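Local coordinates for protein beta-galactosidase (Geobacillus stearothermophilus, PDB 4OIF) that probably hydrolyses terminal non-reducing beta-D-galactose residues of beta-D-galactosides, as a zinc-binding, trimeric enzyme of glycoside hydrolase family 42, at residues W69-F74 against A141-D146; L327-K332 against K371-V376; W419-A424 against P474-V479. All blocks are in the same frame, centred on the assembly; numbering follows the deposited sequence. Where two conformers were deposited one is given.

How the interactions relate
The three contacts follow one another along the chain without overlapping. Interactions 1 and 2 both belong to the TIM-barrel part, their centres about 29 Å apart: interaction 1 pairs two outer helices away from any annotated site, whereas interaction 2 joins two loops at the active site, with His373 and the probable nucleophile Glu322 about 7 Å apart between side chains. Interaction 3 lies in the trimerisation domain, across the chain's centre from both, about 34 Å from interaction 2 and 45 Å from interaction 1 between centres. The trimer brings 2 and 3 together: Lys371 of one subunit hydrogen-bonds Tyr477 OH of another, and Phe372 packs against that same tyrosine.

Interaction 1: W69-F74 against A141-D146; sequences WLDKVF and AERYGD
The Tyr144 ring is sandwiched between Phe74 on one face and CG of its own neighbour Arg143 on the other, the latter 3.7 Å above the ring plane and over its centre. With Phe74 it forms an offset stack, the planes 7° apart and the ring centroids 4.5 Å apart; CB of Tyr144 also rests over the Phe74 face as a CH-pi contact, and Leu70 O lies in plane at the Phe74 edge. At the phenol end, Asp71 OD1 lies near the ring plane and accepts a 2.7 Å hydrogen bond from Tyr144 OH, on its anti side and 33° out of the carboxylate plane. Asp71 CG stands anti to its carbonyl carbon (chi1 -64°), which brings the carboxylate within reach of both partners. Its OD2 meets the guanidinium edge in a salt bridge to Arg143 NH1 at 2.7 Å, the two flat groups nearly coplanar, while NH1 reaches OD1 weakly. One carboxylate thus ties down a phenol and a guanidinium together. Leu70 packs obliquely against the phenol end, its CD2 3.4 Å from Tyr144 CE2. Helices 68-79 and 127-144 pack here on the outside of the TIM barrel, Phe74 and Tyr144 both resting on Leu86 of strand 83-87 beneath them.

Interaction 2: L327-K332 against K371-V376; sequences LVNWHK and KFHGAV
Leu327 leads off with its carbonyl, which accepts a hydrogen bond from Gly374 N; Leu327 O and Gly374 N are 2.7 Å apart, the donor 40° above the carbonyl plane. Gly374, with no side chain, lets the two backbones come this close. Leu327 CD1 lies against Gly374 CA, and CD2 comes within 3.7 Å of Phe372 O. Next, Val328 puts its CA over the centre of the His373 imidazole as a CH-pi contact, 4.1 Å from the centroid, with CG1 near NE2. These loops follow strands 319-322 and 356-359 at the C-terminal mouth of the TIM barrel, where the probable nucleophile Glu322 also sits. Asn329 brings OD1 to the imidazole edge, 3.0 Å from His373 CD2, while its ND2 bonds weakly to Phe369 O. His373 ND1 donates to Gly374 O at 2.9 Å, nearly straight at 168°, which fixes the ring's rotation. A bridging water sits 2.8 Å from both His373 NE2 and Trp330 NE1, accepting from the indole. An alanine in place of His373 would probably leave Val328 facing a gap and deprive that water of a partner. Trp330, predicted to bind substrate, carries Val328 CG2 and His331 CD2 on one face.

Interaction 3: W419-A424 against P474-V479; sequences WENNWA and PMLYLV
In the trimerisation domain, two neighbouring parallel strands, 413-416 and 470-473, lead into elements that meet here: the first turns of helix 419-427 and the loop 474-479. Asn421 carries the polar part of the contact, gripping the loop backbone with both ends of its amide. Its CG is anti to the backbone N (chi1 180°), which extends the side chain off the helix and across to the loop. OD1 accepts from Leu478 N at 2.7 Å with an almost straight N-H (176°), the donor tilted 27° from the carbonyl plane. ND2 donates to Met475 O at 3.0 Å, close to the plane of that carbonyl. With acceptor and donor both engaged, the amide is held against rotation. Leu476, one of the two residues between these anchor points, centres an inverse gamma turn, closed by a weak bond from Tyr477 N to Met475 O; Met475 O therefore receives two donors. Tyr477 N also lies near Asn421 OD1, but at an angle too poor for a bond.

One turn further along the helix the contact becomes apolar. Ala424 CB is 3.7 Å from Leu478 CD1 and 4.0 Å from Tyr477 CE2, so the methyl touches both the leucine and the tyrosine. The Tyr477 ring presents its edge to Asn421 OD1, and its hydroxyl hydrogen-bonds Asp510 of the same chain and Lys371 of the third subunit. Glu420 points its carboxylate to Arg226, a salt bridge to helix 218-246, where Leu222 packs on Leu478. A buried asparagine thus satisfies loop peptide groups at the C-terminal ends of adjacent strands, within a doubly wound alpha/beta domain whose strand order 2-1-3-4 is Rossmann-like, as in the class I glutamine amidotransferases.

Interaction 1: W69-F74 against A141-D146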
loop_
_atom_site.group_PDB
_atom_site.type_symbol
_atom_site.label_atom_id
_atom_site.label_comp_id
_atom_site.label_asym_id
_atom_site.label_seq_id
_atom_site.Cartn_x
_atom_site.Cartn_y
_atom_site.Cartn_z
ATOM N N TRP A 69 22.254 42.022 -2.419
ATOM C CA TRP A 69 23.032 40.785 -2.503
ATOM C C TRP A 69 23.008 40.219 -3.936
ATOM O O TRP A 69 24.022 39.717 -4.429
ATOM C CB TRP A 69 22.525 39.740 -1.497
ATOM C CG TRP A 69 21.131 39.277 -1.766
ATOM C CD1 TRP A 69 19.980 39.801 -1.249
ATOM C CD2 TRP A 69 20.735 38.214 -2.635
ATOM N NE1 TRP A 69 18.897 39.130 -1.743
ATOM C CE2 TRP A 69 19.329 38.151 -2.598
ATOM C CE3 TRP A 69 21.430 37.318 -3.453
ATOM C CZ2 TRP A 69 18.604 37.218 -3.337
ATOM C CZ3 TRP A 69 20.709 36.394 -4.188
ATOM C CH2 TRP A 69 19.313 36.347 -4.122
ATOM N N LEU A 70 21.862 40.336 -4.609
ATOM C CA LEU A 70 21.735 39.801 -5.957
ATOM C C LEU A 70 22.499 40.694 -6.957
ATOM O O LEU A 70 23.070 40.195 -7.944
ATOM C CB LEU A 70 20.254 39.642 -6.342
ATOM C CG LEU A 70 19.916 39.186 -7.767
ATOM C CD1 LEU A 70 20.562 37.860 -8.125
ATOM C CD2 LEU A 70 18.414 39.094 -7.934
ATOM N N ASP A 71 22.531 41.998 -6.686
ATOM C CA ASP A 71 23.337 42.928 -7.476
ATOM C C ASP A 71 24.777 42.469 -7.461
ATOM O O ASP A 71 25.454 42.377 -8.513
ATOM C CB ASP A 71 23.284 44.342 -6.916
ATOM C CG ASP A 71 21.905 44.959 -6.973
ATOM O OD1 ASP A 71 21.003 44.448 -7.674
ATOM O OD2 ASP A 71 21.738 45.989 -6.308
ATOM N N LYS A 72 25.238 42.186 -6.243
ATOM C CA LYS A 72 26.617 41.783 -6.072
ATOM C C LYS A 72 26.860 40.436 -6.733
ATOM O O LYS A 72 27.922 40.225 -7.305
ATOM C CB LYS A 72 27.016 41.749 -4.598
ATOM C CG LYS A 72 28.390 41.129 -4.386
ATOM C CD LYS A 72 29.212 41.838 -3.321
ATOM C CE LYS A 72 30.588 41.190 -3.182
ATOM N NZ LYS A 72 30.486 39.747 -2.805
ATOM N N VAL A 73 25.882 39.535 -6.682
ATOM C CA VAL A 73 26.021 38.263 -7.396
ATOM C C VAL A 73 26.190 38.472 -8.916
ATOM O O VAL A 73 27.082 37.871 -9.524
ATOM C CB VAL A 73 24.817 37.321 -7.114
ATOM C CG1 VAL A 73 24.708 36.206 -8.166
ATOM C CG2 VAL A 73 24.922 36.742 -5.704
ATOM N N PHE A 74 25.354 39.323 -9.518
ATOM C CA PHE A 74 25.415 39.582 -10.966
ATOM C C PHE A 74 26.760 40.147 -11.349
ATOM O O PHE A 74 27.405 39.687 -12.317
ATOM C CB PHE A 74 24.329 40.558 -11.416
ATOM C CG PHE A 74 23.079 39.891 -11.929
ATOM C CD1 PHE A 74 22.096 39.452 -11.049
ATOM C CD2 PHE A 74 22.877 39.726 -13.290
ATOM C CE1 PHE A 74 20.945 38.847 -11.513
ATOM C CE2 PHE A 74 21.726 39.120 -13.761
ATOM C CZ PHE A 74 20.753 38.681 -12.865
ATOM N N ALA A 141 13.059 42.360 -13.888
ATOM C CA ALA A 141 13.414 42.788 -15.243
ATOM C C ALA A 141 13.848 44.257 -15.258
ATOM O O ALA A 141 14.755 44.630 -15.994
ATOM C CB ALA A 141 12.259 42.555 -16.223
ATOM N N GLU A 142 13.220 45.080 -14.434
ATOM C CA GLU A 142 13.607 46.477 -14.332
ATOM C C GLU A 142 15.055 46.588 -13.915
ATOM O O GLU A 142 15.811 47.356 -14.502
ATOM C CB GLU A 142 12.742 47.243 -13.322
ATOM C CG GLU A 142 11.316 47.510 -13.746
ATOM C CD GLU A 142 10.532 48.283 -12.689
ATOM O OE1 GLU A 142 11.015 48.389 -11.541
ATOM O OE2 GLU A 142 9.434 48.778 -13.008
ATOM N N ARG A 143 15.438 45.824 -12.890
ATOM C CA ARG A 143 16.755 45.999 -12.297
ATOM C C ARG A 143 17.882 45.288 -13.049
ATOM O O ARG A 143 18.986 45.818 -13.140
ATOM C CB ARG A 143 16.750 45.541 -10.840
ATOM C CG ARG A 143 18.062 45.796 -10.146
ATOM C CD ARG A 143 18.020 45.396 -8.695
ATOM N NE ARG A 143 17.372 46.422 -7.915
ATOM C CZ ARG A 143 18.000 47.208 -7.059
ATOM N NH1 ARG A 143 19.293 47.051 -6.850
ATOM N NH2 ARG A 143 17.320 48.134 -6.398
ATOM N N TYR A 144 17.622 44.107 -13.601
ATOM C CA TYR A 144 18.707 43.305 -14.170
ATOM C C TYR A 144 18.633 43.144 -15.687
ATOM O O TYR A 144 19.548 42.596 -16.302
ATOM C CB TYR A 144 18.740 41.927 -13.496
ATOM C CG TYR A 144 18.869 42.043 -12.000
ATOM C CD1 TYR A 144 20.040 42.502 -11.424
ATOM C CD2 TYR A 144 17.809 41.737 -11.165
ATOM C CE1 TYR A 144 20.165 42.636 -10.057
ATOM C CE2 TYR A 144 17.921 41.870 -9.802
ATOM C CZ TYR A 144 19.104 42.314 -9.251
ATOM O OH TYR A 144 19.223 42.441 -7.884
ATOM N N GLY A 145 17.554 43.640 -16.284
ATOM C CA GLY A 145 17.282 43.391 -17.682
ATOM C C GLY A 145 18.372 43.829 -18.635
ATOM O O GLY A 145 18.586 43.195 -19.668
ATOM N N ASP A 146 19.080 44.900 -18.284
ATOM C CA ASP A 146 20.136 45.419 -19.150
ATOM C C ASP A 146 21.534 45.015 -18.675
ATOM O O ASP A 146 22.538 45.466 -19.214
ATOM C CB ASP A 146 20.039 46.942 -19.256
ATOM C CG ASP A 146 20.330 47.644 -17.942
ATOM O OD1 ASP A 146 20.299 46.986 -16.878
ATOM O OD2 ASP A 146 20.571 48.872 -17.980
#

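Interaction 2: L327-K332 against K371-V376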
loop_
_atom_site.group_PDB
_atom_site.type_symbol
_atom_site.label_atom_id
_atom_site.label_comp_id
_atom_site.label_asym_id
_atom_site.label_seq_id
_atom_site.Cartn_x
_atom_site.Cartn_y
_atom_site.Cartn_z
ATOM N N LEU A 327 24.986 12.224 -7.181
ATOM C CA LEU A 327 23.800 11.482 -6.737
ATOM C C LEU A 327 22.643 12.450 -6.451
ATOM O O LEU A 327 22.837 13.664 -6.501
ATOM C CB LEU A 327 24.154 10.594 -5.520
ATOM C CG LEU A 327 24.700 11.100 -4.165
ATOM C CD1 LEU A 327 25.062 12.568 -4.147
ATOM C CD2 LEU A 327 23.677 10.925 -3.122
ATOM N N VAL A 328 21.438 11.921 -6.218
ATOM C CA VAL A 328 20.324 12.754 -5.768
ATOM C C VAL A 328 19.927 12.388 -4.332
ATOM O O VAL A 328 20.607 11.599 -3.679
ATOM C CB VAL A 328 19.097 12.637 -6.686
ATOM C CG1 VAL A 328 19.450 13.069 -8.101
ATOM C CG2 VAL A 328 18.547 11.220 -6.661
ATOM N N ASN A 329 18.830 12.954 -3.840
ATOM C CA ASN A 329 18.470 12.788 -2.429
ATOM C C ASN A 329 17.181 12.014 -2.241
ATOM O O ASN A 329 16.942 11.430 -1.184
ATOM C CB ASN A 329 18.320 14.156 -1.755
ATOM C CG ASN A 329 17.211 14.995 -2.386
ATOM O OD1 ASN A 329 17.236 15.270 -3.585
ATOM N ND2 ASN A 329 16.220 15.375 -1.584
ATOM N N TRP A 330 16.359 12.012 -3.282
ATOM C CA TRP A 330 14.964 11.599 -3.177
ATOM C C TRP A 330 14.680 10.236 -3.779
ATOM O O TRP A 330 13.524 9.824 -3.832
ATOM C CB TRP A 330 14.068 12.637 -3.849
ATOM C CG TRP A 330 14.486 12.950 -5.255
ATOM C CD1 TRP A 330 15.497 13.795 -5.647
ATOM C CD2 TRP A 330 13.920 12.419 -6.458
ATOM N NE1 TRP A 330 15.587 13.819 -7.018
ATOM C CE2 TRP A 330 14.629 12.989 -7.541
ATOM C CE3 TRP A 330 12.878 11.523 -6.728
ATOM C CZ2 TRP A 330 14.327 12.692 -8.867
ATOM C CZ3 TRP A 330 12.578 11.231 -8.050
ATOM C CH2 TRP A 330 13.304 11.808 -9.101
ATOM N N HIS A 331 15.726 9.550 -4.237
ATOM C CA HIS A 331 15.589 8.203 -4.796
ATOM C C HIS A 331 15.598 7.154 -3.688
ATOM O O HIS A 331 16.142 7.407 -2.617
ATOM C CB HIS A 331 16.706 7.915 -5.805
ATOM C CG HIS A 331 16.415 8.413 -7.187
ATOM N ND1 HIS A 331 17.195 8.084 -8.276
ATOM C CD2 HIS A 331 15.427 9.210 -7.660
ATOM C CE1 HIS A 331 16.702 8.660 -9.357
ATOM N NE2 HIS A 331 15.630 9.350 -9.011
ATOM N N LYS A 332 14.990 5.994 -3.946
ATOM C CA LYS A 332 14.937 4.907 -2.965
ATOM C C LYS A 332 16.335 4.419 -2.616
ATOM O O LYS A 332 16.591 3.957 -1.501
ATOM C CB LYS A 332 14.100 3.742 -3.489
ATOM C CG LYS A 332 12.609 4.003 -3.475
ATOM C CD LYS A 332 11.801 2.719 -3.658
ATOM C CE LYS A 332 12.008 2.090 -5.035
ATOM N NZ LYS A 332 11.510 2.937 -6.165
ATOM N N LYS A 371 20.026 18.559 1.332
ATOM C CA LYS A 371 21.365 18.784 1.851
ATOM C C LYS A 371 22.290 17.642 1.424
ATOM O O LYS A 371 23.505 17.766 1.486
ATOM C CB LYS A 371 21.346 18.939 3.382
ATOM C CG LYS A 371 21.208 17.644 4.192
ATOM C CD LYS A 371 21.095 17.967 5.683
ATOM C CE LYS A 371 21.130 16.730 6.572
ATOM N NZ LYS A 371 19.890 15.919 6.504
ATOM N N PHE A 372 21.721 16.537 0.958
ATOM C CA PHE A 372 22.544 15.424 0.512
ATOM C C PHE A 372 22.353 15.178 -0.980
ATOM O O PHE A 372 22.824 14.172 -1.517
ATOM C CB PHE A 372 22.218 14.155 1.299
ATOM C CG PHE A 372 22.633 14.207 2.745
ATOM C CD1 PHE A 372 23.759 14.915 3.135
ATOM C CD2 PHE A 372 21.889 13.551 3.718
ATOM C CE1 PHE A 372 24.144 14.955 4.464
ATOM C CE2 PHE A 372 22.269 13.592 5.052
ATOM C CZ PHE A 372 23.398 14.290 5.425
ATOM N N HIS A 373 21.642 16.086 -1.643
ATOM C CA HIS A 373 21.537 16.054 -3.094
ATOM C C HIS A 373 22.923 16.345 -3.651
ATOM O O HIS A 373 23.695 17.079 -3.033
ATOM C CB HIS A 373 20.507 17.077 -3.599
ATOM C CG HIS A 373 20.163 16.935 -5.050
ATOM N ND1 HIS A 373 21.074 17.160 -6.059
ATOM C CD2 HIS A 373 19.002 16.605 -5.662
ATOM C CE1 HIS A 373 20.494 16.963 -7.229
ATOM N NE2 HIS A 373 19.235 16.631 -7.017
ATOM N N GLY A 374 23.253 15.755 -4.795
ATOM C CA GLY A 374 24.536 16.010 -5.424
ATOM C C GLY A 374 24.738 17.478 -5.765
ATOM O O GLY A 374 23.780 18.224 -5.967
ATOM N N ALA A 375 25.998 17.893 -5.791
ATOM C CA ALA A 375 26.379 19.226 -6.245
ATOM C C ALA A 375 27.835 19.221 -6.670
ATOM O O ALA A 375 28.576 18.278 -6.372
ATOM C CB ALA A 375 26.158 20.266 -5.155
ATOM N N VAL A 376 28.247 20.278 -7.360
ATOM C CA VAL A 376 29.629 20.408 -7.761
ATOM C C VAL A 376 30.513 20.448 -6.519
ATOM O O VAL A 376 31.555 19.788 -6.460
ATOM C CB VAL A 376 29.843 21.663 -8.615
ATOM C CG1 VAL A 376 31.322 21.862 -8.916
ATOM C CG2 VAL A 376 29.037 21.548 -9.905
HETATM O O HOH W 1 16.989 15.730 -8.415
#

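Interaction 3: W419-A424 against P474-V479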
loop_
_atom_site.group_PDB
_atom_site.type_symbol
_atom_site.label_atom_id
_atom_site.label_comp_id
_atom_site.label_asym_id
_atom_site.label_seq_id
_atom_site.Cartn_x
_atom_site.Cartn_y
_atom_site.Cartn_z
ATOM N N TRP A 419 0.358 13.252 -25.450
ATOM C CA TRP A 419 0.089 13.409 -24.016
ATOM C C TRP A 419 -1.358 13.088 -23.677
ATOM O O TRP A 419 -1.644 12.399 -22.695
ATOM C CB TRP A 419 0.421 14.839 -23.553
ATOM C CG TRP A 419 1.808 15.016 -22.937
ATOM C CD1 TRP A 419 2.134 14.911 -21.610
ATOM C CD2 TRP A 419 3.030 15.354 -23.620
ATOM N NE1 TRP A 419 3.473 15.148 -21.431
ATOM C CE2 TRP A 419 4.047 15.429 -22.643
ATOM C CE3 TRP A 419 3.358 15.608 -24.960
ATOM C CZ2 TRP A 419 5.381 15.732 -22.966
ATOM C CZ3 TRP A 419 4.684 15.914 -25.281
ATOM C CH2 TRP A 419 5.677 15.974 -24.286
ATOM N N GLU A 420 -2.275 13.602 -24.484
ATOM C CA GLU A 420 -3.681 13.373 -24.221
ATOM C C GLU A 420 -4.000 11.882 -24.375
ATOM O O GLU A 420 -4.759 11.325 -23.591
ATOM C CB GLU A 420 -4.544 14.258 -25.130
ATOM C CG GLU A 420 -4.526 15.733 -24.686
ATOM C CD GLU A 420 -5.290 16.694 -25.606
ATOM O OE1 GLU A 420 -5.678 16.318 -26.733
ATOM O OE2 GLU A 420 -5.502 17.846 -25.184
ATOM N N ASN A 421 -3.389 11.234 -25.360
ATOM C CA ASN A 421 -3.502 9.788 -25.515
ATOM C C ASN A 421 -2.989 9.031 -24.288
ATOM O O ASN A 421 -3.608 8.072 -23.836
ATOM C CB ASN A 421 -2.750 9.327 -26.766
ATOM C CG ASN A 421 -2.833 7.829 -26.973
ATOM O OD1 ASN A 421 -3.921 7.268 -27.103
ATOM N ND2 ASN A 421 -1.680 7.175 -27.027
ATOM N N ASN A 422 -1.855 9.465 -23.755
ATOM C CA ASN A 422 -1.327 8.901 -22.523
ATOM C C ASN A 422 -2.349 9.017 -21.377
ATOM O O ASN A 422 -2.675 8.030 -20.707
ATOM C CB ASN A 422 -0.012 9.603 -22.160
ATOM C CG ASN A 422 0.920 8.724 -21.348
ATOM O OD1 ASN A 422 0.496 7.756 -20.725
ATOM N ND2 ASN A 422 2.199 9.070 -21.338
ATOM N N TRP A 423 -2.865 10.225 -21.181
ATOM C CA TRP A 423 -3.905 10.478 -20.185
ATOM C C TRP A 423 -5.112 9.540 -20.340
ATOM O O TRP A 423 -5.489 8.814 -19.413
ATOM C CB TRP A 423 -4.371 11.936 -20.265
ATOM C CG TRP A 423 -3.318 12.937 -19.850
ATOM C CD1 TRP A 423 -2.178 12.678 -19.151
ATOM C CD2 TRP A 423 -3.309 14.352 -20.118
ATOM N NE1 TRP A 423 -1.461 13.836 -18.960
ATOM C CE2 TRP A 423 -2.131 14.877 -19.547
ATOM C CE3 TRP A 423 -4.180 15.221 -20.787
ATOM C CZ2 TRP A 423 -1.805 16.235 -19.617
ATOM C CZ3 TRP A 423 -3.855 16.572 -20.856
ATOM C CH2 TRP A 423 -2.677 17.063 -20.275
ATOM N N ALA A 424 -5.696 9.545 -21.527
ATOM C CA ALA A 424 -6.947 8.849 -21.758
ATOM C C ALA A 424 -6.756 7.336 -21.665
ATOM O O ALA A 424 -7.569 6.628 -21.066
ATOM C CB ALA A 424 -7.528 9.250 -23.113
ATOM N N PRO A 474 2.785 3.949 -32.179
ATOM C CA PRO A 474 2.271 2.783 -31.450
ATOM C C PRO A 474 1.174 3.142 -30.442
ATOM O O PRO A 474 1.228 4.224 -29.836
ATOM C CB PRO A 474 3.508 2.251 -30.718
ATOM C CG PRO A 474 4.667 3.028 -31.253
ATOM C CD PRO A 474 4.132 4.326 -31.738
ATOM N N MET A 475 0.214 2.233 -30.256
ATOM C CA MET A 475 -0.835 2.401 -29.243
ATOM C C MET A 475 -1.444 3.802 -29.250
ATOM O O MET A 475 -1.536 4.453 -28.205
ATOM C CB MET A 475 -0.286 2.104 -27.850
ATOM C CG MET A 475 0.299 0.730 -27.716
ATOM S SD MET A 475 0.885 0.420 -26.042
ATOM C CE MET A 475 -0.691 0.396 -25.197
ATOM N N LEU A 476 -1.820 4.273 -30.434
ATOM C CA LEU A 476 -2.433 5.585 -30.560
ATOM C C LEU A 476 -3.921 5.442 -30.301
ATOM O O LEU A 476 -4.741 5.725 -31.175
ATOM C CB LEU A 476 -2.170 6.180 -31.939
ATOM C CG LEU A 476 -2.478 7.679 -32.043
ATOM C CD1 LEU A 476 -1.622 8.475 -31.073
ATOM C CD2 LEU A 476 -2.280 8.160 -33.468
ATOM N N TYR A 477 -4.236 4.978 -29.091
ATOM C CA TYR A 477 -5.589 4.668 -28.637
ATOM C C TYR A 477 -6.557 5.811 -28.901
ATOM O O TYR A 477 -7.603 5.617 -29.499
ATOM C CB TYR A 477 -5.525 4.308 -27.151
ATOM C CG TYR A 477 -6.793 4.431 -26.335
ATOM C CD1 TYR A 477 -7.703 3.381 -26.259
ATOM C CD2 TYR A 477 -7.047 5.574 -25.576
ATOM C CE1 TYR A 477 -8.854 3.479 -25.487
ATOM C CE2 TYR A 477 -8.190 5.679 -24.797
ATOM C CZ TYR A 477 -9.090 4.627 -24.760
ATOM O OH TYR A 477 -10.238 4.729 -24.002
ATOM N N LEU A 478 -6.189 7.006 -28.469
ATOM C CA LEU A 478 -6.957 8.199 -28.773
ATOM C C LEU A 478 -6.381 8.922 -29.990
ATOM O O LEU A 478 -5.188 9.189 -30.039
ATOM C CB LEU A 478 -6.971 9.133 -27.562
ATOM C CG LEU A 478 -7.673 10.485 -27.681
ATOM C CD1 LEU A 478 -8.264 10.870 -26.333
ATOM C CD2 LEU A 478 -6.716 11.572 -28.195
ATOM N N VAL A 479 -7.235 9.257 -30.955
ATOM C CA VAL A 479 -6.806 10.006 -32.135
ATOM C C VAL A 479 -8.002 10.722 -32.779
ATOM O O VAL A 479 -9.080 10.159 -32.901
ATOM C CB VAL A 479 -6.115 9.076 -33.170
ATOM C CG1 VAL A 479 -7.115 8.082 -33.764
ATOM C CG2 VAL A 479 -5.433 9.895 -34.255
#